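Local coordinates for oligogalacturonate lyase (Yersinia enterocolitica subsp. enterocolitica, PDB 3PE7), which cleaves short oligogalacturonates by beta-elimination in the cytoplasm, a metal-binding lyase built as a seven-bladed beta-propeller, at residues Q22-R35 / L366-A380. Sequence-based numbering, arbitrary orientation.
Sequences QVTRLTPPDVTCHR and LFTSDVHGKPALYLA
Thr24 and Leu379 form a hydrogen-bonded antiparallel pair between strands 22-25 and 376-380. Their two backbone bonds, Thr24 N to Leu379 O and Leu379 N to Thr24 O, are both 2.9 Å. The pairing is the closure of the seven-bladed beta-propeller: N-terminal strand 22-25 joins the C-terminal strands 357-358, 364-369 and 376-381, with strand 12-15 outside it. Leu26 N continues the ladder to Leu377 O. Then the chain turns away, and Thr27 OG1 accepts from Leu377 N, the amide of the same residue, at 3.0 Å. Chi1 of 59° sets this hydroxyl between its own backbone N and carbonyl carbon, facing the strand.

On one sheet face Arg25 runs alongside Tyr378, its CG 3.5 Å from Tyr378 CE2. The guanidinium ends near the His372 ring, the planes 77° apart. Pro29 CD sits over one guanidinium face, and Asp12 forms a salt bridge with Arg25 NH2. On the face of Thr24 and Leu379, Leu379 CD1 meets CD1 of Leu26, just past the strand, and Leu50 of the next blade packs on Leu26.

The 26-32 loop is tied to the hairpin turn. Lys374 N binds Pro29 O on a lone pair, while Lys374 NZ, at the end of an extended chain, reaches Asp30 O at 2.8 Å from above the carbonyl plane. Cys33 N bonds to Pro375 O. Leu377 CD1 lies 3.4 Å from His34 N, against strand 33-34, which already belongs to the next blade.

Arg35 lies near the manganese site, its side chain about 4 Å from that of His355. Leu366 CD2 lies over one guanidinium face. Arg35 NH2 is hydrogen-bonded to Ser357 OG and donates to Leu366 O at 3.3 Å; that oxygen lies in the guanidinium plane, but the nitrogen stands above the carbonyl plane.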
ATOM      1  N   GLN A  22      -9.851 -22.438  -2.054  1.00 13.54           N
ATOM      2  CA  GLN A  22      -8.532 -22.834  -2.534  1.00 13.67           C
ATOM      3  C   GLN A  22      -7.524 -21.714  -2.232  1.00 13.38           C
ATOM      4  O   GLN A  22      -7.761 -20.533  -2.558  1.00 12.73           O
ATOM      5  CB  GLN A  22      -8.574 -23.122  -4.034  1.00 14.19           C
ATOM      6  CG  GLN A  22      -7.222 -23.518  -4.609  1.00 18.17           C
ATOM      7  CD  GLN A  22      -7.324 -24.254  -5.938  1.00 22.75           C
ATOM      8  OE1 GLN A  22      -7.981 -25.301  -6.042  1.00 26.89           O
ATOM      9  NE2 GLN A  22      -6.660 -23.726  -6.949  1.00 21.98           N
ATOM     10  N   VAL A  23      -6.402 -22.101  -1.629  1.00 12.22           N
ATOM     11  CA  VAL A  23      -5.328 -21.164  -1.299  1.00 12.22           C
ATOM     12  C   VAL A  23      -4.025 -21.746  -1.818  1.00 12.55           C
ATOM     13  O   VAL A  23      -3.768 -22.943  -1.671  1.00 12.03           O
ATOM     14  CB  VAL A  23      -5.223 -20.903   0.229  1.00 12.31           C
ATOM     15  CG1 VAL A  23      -4.134 -19.867   0.552  1.00 12.89           C
ATOM     16  CG2 VAL A  23      -6.545 -20.417   0.783  1.00 12.67           C
ATOM     17  N   THR A  24      -3.215 -20.908  -2.449  1.00 11.40           N
ATOM     18  CA  THR A  24      -1.903 -21.349  -2.925  1.00 11.84           C
ATOM     19  C   THR A  24      -0.838 -20.471  -2.289  1.00 10.49           C
ATOM     20  O   THR A  24      -0.909 -19.244  -2.395  1.00 11.16           O
ATOM     21  CB  THR A  24      -1.819 -21.301  -4.469  1.00 11.69           C
ATOM     22  OG1 THR A  24      -2.813 -22.192  -5.001  1.00 13.08           O
ATOM     23  CG2 THR A  24      -0.442 -21.762  -4.945  1.00 12.84           C
ATOM     24  N   ARG A  25       0.119 -21.102  -1.609  1.00  9.98           N
ATOM     25  CA  ARG A  25       1.299 -20.405  -1.090  1.00  9.56           C
ATOM     26  C   ARG A  25       2.371 -20.379  -2.173  1.00 10.36           C
ATOM     27  O   ARG A  25       2.709 -21.422  -2.751  1.00 11.12           O
ATOM     28  CB  ARG A  25       1.845 -21.143   0.122  1.00  9.76           C
ATOM     29  CG  ARG A  25       2.972 -20.402   0.835  1.00  9.25           C
ATOM     30  CD  ARG A  25       3.383 -21.150   2.065  1.00 11.18           C
ATOM     31  NE  ARG A  25       4.030 -22.421   1.716  1.00 11.60           N
ATOM     32  CZ  ARG A  25       4.136 -23.452   2.546  1.00 11.26           C
ATOM     33  NH1 ARG A  25       3.635 -23.382   3.770  1.00 10.97           N
ATOM     34  NH2 ARG A  25       4.752 -24.567   2.136  1.00 11.77           N
ATOM     35  N   LEU A  26       2.909 -19.189  -2.423  1.00  9.31           N
ATOM     36  CA  LEU A  26       3.796 -18.980  -3.573  1.00  9.49           C
ATOM     37  C   LEU A  26       5.277 -19.025  -3.221  1.00  9.77           C
ATOM     38  O   LEU A  26       6.116 -19.224  -4.099  1.00 10.39           O
ATOM     39  CB  LEU A  26       3.489 -17.634  -4.230  1.00  9.60           C
ATOM     40  CG  LEU A  26       2.058 -17.362  -4.707  1.00 11.05           C
ATOM     41  CD1 LEU A  26       1.973 -15.945  -5.246  1.00  8.32           C
ATOM     42  CD2 LEU A  26       1.629 -18.355  -5.776  1.00 11.50           C
ATOM     43  N   THR A  27       5.597 -18.811  -1.947  1.00 10.20           N
ATOM     44  CA  THR A  27       6.992 -18.667  -1.509  1.00 10.23           C
ATOM     45  C   THR A  27       7.263 -19.587  -0.314  1.00 10.24           C
ATOM     46  O   THR A  27       6.318 -19.947   0.426  1.00 10.27           O
ATOM     47  CB  THR A  27       7.317 -17.188  -1.124  1.00  9.50           C
ATOM     48  OG1 THR A  27       6.449 -16.776  -0.065  1.00 10.19           O
ATOM     49  CG2 THR A  27       7.127 -16.253  -2.320  1.00 10.49           C
ATOM     50  N   PRO A  28       8.534 -19.992  -0.129  1.00 10.41           N
ATOM     51  CA  PRO A  28       8.866 -20.947   0.926  1.00 11.01           C
ATOM     52  C   PRO A  28       9.006 -20.269   2.295  1.00 11.83           C
ATOM     53  O   PRO A  28       9.770 -19.306   2.411  1.00 11.67           O
ATOM     54  CB  PRO A  28      10.212 -21.530   0.459  1.00 10.67           C
ATOM     55  CG  PRO A  28      10.854 -20.410  -0.332  1.00 10.37           C
ATOM     56  CD  PRO A  28       9.706 -19.661  -0.981  1.00 10.30           C
ATOM     57  N   PRO A  29       8.292 -20.775   3.320  1.00 12.21           N
ATOM     58  CA  PRO A  29       8.223 -20.066   4.599  1.00 12.66           C
ATOM     59  C   PRO A  29       9.475 -20.217   5.468  1.00 12.71           C
ATOM     60  O   PRO A  29       9.451 -19.824   6.636  1.00 13.52           O
ATOM     61  CB  PRO A  29       6.977 -20.667   5.267  1.00 12.54           C
ATOM     62  CG  PRO A  29       6.863 -22.038   4.684  1.00 13.72           C
ATOM     63  CD  PRO A  29       7.302 -21.868   3.249  1.00 12.23           C
ATOM     64  N   ASP A  30      10.546 -20.776   4.909  1.00 13.14           N
ATOM     65  CA  ASP A  30      11.844 -20.681   5.575  1.00 13.25           C
ATOM     66  C   ASP A  30      12.638 -19.482   5.060  1.00 12.32           C
ATOM     67  O   ASP A  30      13.781 -19.264   5.491  1.00 12.87           O
ATOM     68  CB  ASP A  30      12.663 -21.976   5.422  1.00 14.63           C
ATOM     69  CG  ASP A  30      13.149 -22.190   4.014  1.00 17.70           C
ATOM     70  OD1 ASP A  30      12.357 -22.040   3.053  1.00 18.44           O
ATOM     71  OD2 ASP A  30      14.354 -22.481   3.854  1.00 23.36           O
ATOM     72  N   VAL A  31      12.061 -18.707   4.135  1.00 11.30           N
ATOM     73  CA  VAL A  31      12.670 -17.445   3.675  1.00  9.65           C
ATOM     74  C   VAL A  31      11.614 -16.337   3.798  1.00 10.26           C
ATOM     75  O   VAL A  31      10.497 -16.502   3.312  1.00  9.88           O
ATOM     76  CB  VAL A  31      13.150 -17.548   2.208  1.00 10.40           C
ATOM     77  CG1 VAL A  31      13.742 -16.198   1.718  1.00 11.39           C
ATOM     78  CG2 VAL A  31      14.125 -18.706   2.080  1.00  9.63           C
ATOM     79  N   THR A  32      11.969 -15.221   4.429  1.00  8.74           N
ATOM     80  CA  THR A  32      11.022 -14.107   4.535  1.00  8.99           C
ATOM     81  C   THR A  32      10.740 -13.503   3.167  1.00  9.41           C
ATOM     82  O   THR A  32      11.647 -13.016   2.495  1.00  9.67           O
ATOM     83  CB  THR A  32      11.542 -13.027   5.513  1.00  9.11           C
ATOM     84  OG1 THR A  32      11.585 -13.600   6.823  1.00  8.81           O
ATOM     85  CG2 THR A  32      10.646 -11.777   5.506  1.00  8.60           C
ATOM     86  N   CYS A  33       9.474 -13.581   2.747  1.00  9.32           N
ATOM     87  CA  CYS A  33       9.010 -12.944   1.509  1.00  9.59           C
ATOM     88  C   CYS A  33       7.707 -12.214   1.814  1.00  9.08           C
ATOM     89  O   CYS A  33       6.901 -12.660   2.640  1.00  9.67           O
ATOM     90  CB  CYS A  33       8.742 -13.988   0.417  1.00  9.75           C
ATOM     91  SG  CYS A  33      10.214 -14.945  -0.061  1.00 10.64           S
ATOM     92  N   HIS A  34       7.486 -11.092   1.157  1.00  8.58           N
ATOM     93  CA  HIS A  34       6.262 -10.347   1.422  1.00  8.07           C
ATOM     94  C   HIS A  34       5.810  -9.597   0.190  1.00  8.39           C
ATOM     95  O   HIS A  34       6.609  -9.261  -0.683  1.00  8.54           O
ATOM     96  CB  HIS A  34       6.476  -9.336   2.565  1.00  8.31           C
ATOM     97  CG  HIS A  34       7.438  -8.251   2.201  1.00  8.16           C
ATOM     98  ND1 HIS A  34       7.042  -7.097   1.556  1.00  7.80           N
ATOM     99  CD2 HIS A  34       8.787  -8.185   2.307  1.00  7.92           C
ATOM    100  CE1 HIS A  34       8.107  -6.338   1.338  1.00  8.64           C
ATOM    101  NE2 HIS A  34       9.178  -6.982   1.771  1.00  9.11           N
ATOM    102  N   ARG A  35       4.509  -9.331   0.122  1.00  8.87           N
ATOM    103  CA  ARG A  35       3.989  -8.513  -0.971  1.00  9.32           C
ATOM    104  C   ARG A  35       4.259  -7.029  -0.722  1.00  9.50           C
ATOM    105  O   ARG A  35       4.585  -6.635   0.399  1.00  9.05           O
ATOM    106  CB  ARG A  35       2.495  -8.795  -1.117  1.00  9.88           C
ATOM    107  CG  ARG A  35       1.719  -8.125  -0.020  1.00 12.30           C
ATOM    108  CD  ARG A  35       1.232  -6.794  -0.622  1.00 20.31           C
ATOM    109  NE  ARG A  35      -0.014  -7.142  -1.181  1.00 14.54           N
ATOM    110  CZ  ARG A  35      -0.658  -6.675  -2.241  1.00 11.63           C
ATOM    111  NH1 ARG A  35      -0.225  -5.699  -3.059  1.00  9.64           N
ATOM    112  NH2 ARG A  35      -1.810  -7.270  -2.462  1.00 10.19           N
ATOM    113  N   LEU A 366      -4.431 -11.499  -3.101  1.00  8.37           N
ATOM    114  CA  LEU A 366      -3.012 -11.691  -2.750  1.00  8.02           C
ATOM    115  C   LEU A 366      -2.755 -11.092  -1.386  1.00  8.03           C
ATOM    116  O   LEU A 366      -3.157  -9.954  -1.120  1.00  7.67           O
ATOM    117  CB  LEU A 366      -2.102 -11.000  -3.774  1.00  8.32           C
ATOM    118  CG  LEU A 366      -0.591 -11.009  -3.442  1.00  8.27           C
ATOM    119  CD1 LEU A 366      -0.012 -12.393  -3.662  1.00  9.61           C
ATOM    120  CD2 LEU A 366       0.184  -9.950  -4.278  1.00  8.56           C
ATOM    121  N   PHE A 367      -2.065 -11.833  -0.527  1.00  6.83           N
ATOM    122  CA  PHE A 367      -1.751 -11.312   0.813  1.00  7.01           C
ATOM    123  C   PHE A 367      -0.495 -11.948   1.377  1.00  7.34           C
ATOM    124  O   PHE A 367      -0.076 -13.015   0.918  1.00  7.08           O
ATOM    125  CB  PHE A 367      -2.943 -11.513   1.779  1.00  7.41           C
ATOM    126  CG  PHE A 367      -3.309 -12.951   2.025  1.00  7.65           C
ATOM    127  CD1 PHE A 367      -2.869 -13.588   3.183  1.00  8.17           C
ATOM    128  CD2 PHE A 367      -4.108 -13.668   1.118  1.00  8.69           C
ATOM    129  CE1 PHE A 367      -3.216 -14.925   3.436  1.00  7.92           C
ATOM    130  CE2 PHE A 367      -4.456 -15.010   1.366  1.00  7.96           C
ATOM    131  CZ  PHE A 367      -4.014 -15.632   2.527  1.00  7.82           C
ATOM    132  N   THR A 368       0.100 -11.286   2.368  1.00  7.58           N
ATOM    133  CA  THR A 368       1.198 -11.881   3.171  1.00  8.26           C
ATOM    134  C   THR A 368       0.672 -12.493   4.481  1.00  8.11           C
ATOM    135  O   THR A 368      -0.242 -11.962   5.111  1.00  7.99           O
ATOM    136  CB  THR A 368       2.266 -10.814   3.556  1.00  8.44           C
ATOM    137  OG1 THR A 368       2.711 -10.102   2.407  1.00 11.32           O
ATOM    138  CG2 THR A 368       3.483 -11.446   4.218  1.00  9.32           C
ATOM    139  N   SER A 369       1.291 -13.595   4.897  1.00  7.54           N
ATOM    140  CA  SER A 369       1.110 -14.095   6.263  1.00  7.70           C
ATOM    141  C   SER A 369       2.349 -14.878   6.673  1.00  7.62           C
ATOM    142  O   SER A 369       3.045 -15.421   5.826  1.00  7.99           O
ATOM    143  CB  SER A 369      -0.107 -15.012   6.335  1.00  7.88           C
ATOM    144  OG  SER A 369      -0.259 -15.497   7.665  1.00  7.40           O
ATOM    145  N   ASP A 370       2.608 -14.913   7.990  1.00  7.70           N
ATOM    146  CA  ASP A 370       3.638 -15.773   8.558  1.00  8.30           C
ATOM    147  C   ASP A 370       3.076 -17.025   9.228  1.00  8.26           C
ATOM    148  O   ASP A 370       3.759 -17.640  10.051  1.00  9.19           O
ATOM    149  CB  ASP A 370       4.499 -14.983   9.564  1.00  7.04           C
ATOM    150  CG  ASP A 370       3.739 -14.604  10.822  1.00  9.36           C
ATOM    151  OD1 ASP A 370       4.410 -14.247  11.812  1.00 10.50           O
ATOM    152  OD2 ASP A 370       2.492 -14.646  10.827  1.00  8.01           O
ATOM    153  N   VAL A 371       1.837 -17.396   8.887  1.00  8.42           N
ATOM    154  CA  VAL A 371       1.177 -18.573   9.459  1.00  9.34           C
ATOM    155  C   VAL A 371       2.037 -19.850   9.439  1.00  9.56           C
ATOM    156  O   VAL A 371       1.957 -20.657  10.372  1.00 10.57           O
ATOM    157  CB  VAL A 371      -0.216 -18.831   8.792  1.00  9.59           C
ATOM    158  CG1 VAL A 371      -0.089 -19.043   7.280  1.00 10.61           C
ATOM    159  CG2 VAL A 371      -0.962 -19.998   9.466  1.00 11.27           C
ATOM    160  N   HIS A 372       2.862 -20.014   8.409  1.00  9.68           N
ATOM    161  CA  HIS A 372       3.646 -21.242   8.259  1.00 10.53           C
ATOM    162  C   HIS A 372       5.122 -21.111   8.619  1.00 11.02           C
ATOM    163  O   HIS A 372       5.916 -22.024   8.343  1.00 11.40           O
ATOM    164  CB  HIS A 372       3.465 -21.797   6.842  1.00 10.56           C
ATOM    165  CG  HIS A 372       2.038 -22.081   6.501  1.00 10.45           C
ATOM    166  ND1 HIS A 372       1.452 -21.648   5.328  1.00 10.11           N
ATOM    167  CD2 HIS A 372       1.066 -22.720   7.197  1.00 10.62           C
ATOM    168  CE1 HIS A 372       0.186 -22.026   5.308  1.00 10.54           C
ATOM    169  NE2 HIS A 372      -0.075 -22.676   6.432  1.00 11.44           N
ATOM    170  N   GLY A 373       5.483 -19.982   9.225  1.00 11.03           N
ATOM    171  CA  GLY A 373       6.854 -19.773   9.686  1.00 11.34           C
ATOM    172  C   GLY A 373       7.263 -18.325   9.520  1.00 11.16           C
ATOM    173  O   GLY A 373       6.940 -17.476  10.345  1.00 12.13           O
ATOM    174  N   LYS A 374       7.956 -18.034   8.432  1.00 10.08           N
ATOM    175  CA  LYS A 374       8.304 -16.654   8.128  1.00  9.66           C
ATOM    176  C   LYS A 374       7.219 -16.098   7.202  1.00  8.40           C
ATOM    177  O   LYS A 374       6.430 -16.869   6.651  1.00  8.31           O
ATOM    178  CB  LYS A 374       9.686 -16.597   7.481  1.00  9.63           C
ATOM    179  CG  LYS A 374      10.804 -17.069   8.430  1.00 11.92           C
ATOM    180  CD  LYS A 374      12.103 -17.187   7.677  1.00 13.24           C
ATOM    181  CE  LYS A 374      13.233 -17.641   8.576  1.00 17.78           C
ATOM    182  NZ  LYS A 374      14.458 -17.809   7.734  1.00 20.04           N
ATOM    183  N   PRO A 375       7.193 -14.769   7.015  1.00  8.20           N
ATOM    184  CA  PRO A 375       6.292 -14.175   6.022  1.00  7.61           C
ATOM    185  C   PRO A 375       6.384 -14.859   4.648  1.00  7.65           C
ATOM    186  O   PRO A 375       7.482 -15.159   4.161  1.00  7.68           O
ATOM    187  CB  PRO A 375       6.786 -12.737   5.927  1.00  7.65           C
ATOM    188  CG  PRO A 375       7.320 -12.463   7.320  1.00  7.41           C
ATOM    189  CD  PRO A 375       7.999 -13.745   7.710  1.00  7.74           C
ATOM    190  N   ALA A 376       5.224 -15.109   4.048  1.00  7.61           N
ATOM    191  CA  ALA A 376       5.139 -15.725   2.722  1.00  7.63           C
ATOM    192  C   ALA A 376       3.965 -15.099   1.970  1.00  8.01           C
ATOM    193  O   ALA A 376       3.110 -14.436   2.572  1.00  7.92           O
ATOM    194  CB  ALA A 376       4.959 -17.279   2.844  1.00  8.76           C
ATOM    195  N   LEU A 377       3.933 -15.314   0.663  1.00  7.77           N
ATOM    196  CA  LEU A 377       2.852 -14.825  -0.191  1.00  8.19           C
ATOM    197  C   LEU A 377       1.826 -15.920  -0.464  1.00  7.70           C
ATOM    198  O   LEU A 377       2.171 -17.083  -0.692  1.00  8.73           O
ATOM    199  CB  LEU A 377       3.406 -14.286  -1.523  1.00  9.47           C
ATOM    200  CG  LEU A 377       3.981 -12.855  -1.443  1.00 10.59           C
ATOM    201  CD1 LEU A 377       5.397 -12.874  -0.878  1.00 13.37           C
ATOM    202  CD2 LEU A 377       3.936 -12.184  -2.798  1.00 13.12           C
ATOM    203  N   TYR A 378       0.558 -15.522  -0.441  1.00  8.36           N
ATOM    204  CA  TYR A 378      -0.584 -16.425  -0.654  1.00  7.47           C
ATOM    205  C   TYR A 378      -1.577 -15.816  -1.622  1.00  7.46           C
ATOM    206  O   TYR A 378      -1.787 -14.593  -1.638  1.00  6.98           O
ATOM    207  CB  TYR A 378      -1.337 -16.680   0.663  1.00  7.61           C
ATOM    208  CG  TYR A 378      -0.479 -17.301   1.717  1.00  7.06           C
ATOM    209  CD1 TYR A 378       0.396 -16.511   2.481  1.00  7.99           C
ATOM    210  CD2 TYR A 378      -0.500 -18.683   1.933  1.00  8.77           C
ATOM    211  CE1 TYR A 378       1.227 -17.084   3.447  1.00  7.05           C
ATOM    212  CE2 TYR A 378       0.335 -19.271   2.900  1.00  8.62           C
ATOM    213  CZ  TYR A 378       1.184 -18.443   3.650  1.00  7.47           C
ATOM    214  OH  TYR A 378       1.997 -18.996   4.592  1.00  8.96           O
ATOM    215  N   LEU A 379      -2.193 -16.685  -2.419  1.00  8.12           N
ATOM    216  CA  LEU A 379      -3.344 -16.336  -3.254  1.00  8.75           C
ATOM    217  C   LEU A 379      -4.554 -17.161  -2.806  1.00  9.37           C
ATOM    218  O   LEU A 379      -4.522 -18.393  -2.860  1.00  9.94           O
ATOM    219  CB  LEU A 379      -3.040 -16.599  -4.738  1.00  9.13           C
ATOM    220  CG  LEU A 379      -2.090 -15.624  -5.437  1.00  9.18           C
ATOM    221  CD1 LEU A 379      -1.617 -16.176  -6.788  1.00 11.30           C
ATOM    222  CD2 LEU A 379      -2.796 -14.253  -5.601  1.00  9.44           C
ATOM    223  N   ALA A 380      -5.611 -16.469  -2.380  1.00  9.44           N
ATOM    224  CA  ALA A 380      -6.882 -17.143  -2.032  1.00  9.26           C
ATOM    225  C   ALA A 380      -7.913 -16.954  -3.142  1.00 10.18           C
ATOM    226  O   ALA A 380      -8.122 -15.840  -3.606  1.00 10.40           O
ATOM    227  CB  ALA A 380      -7.410 -16.613  -0.704  1.00  9.11           C
TER
HETATM  228  O   HOH W   1      -5.827 -19.438  -5.010  1.00 17.38           O
HETATM  229  O   HOH W   2      14.840 -15.076   5.850  1.00  3.87           O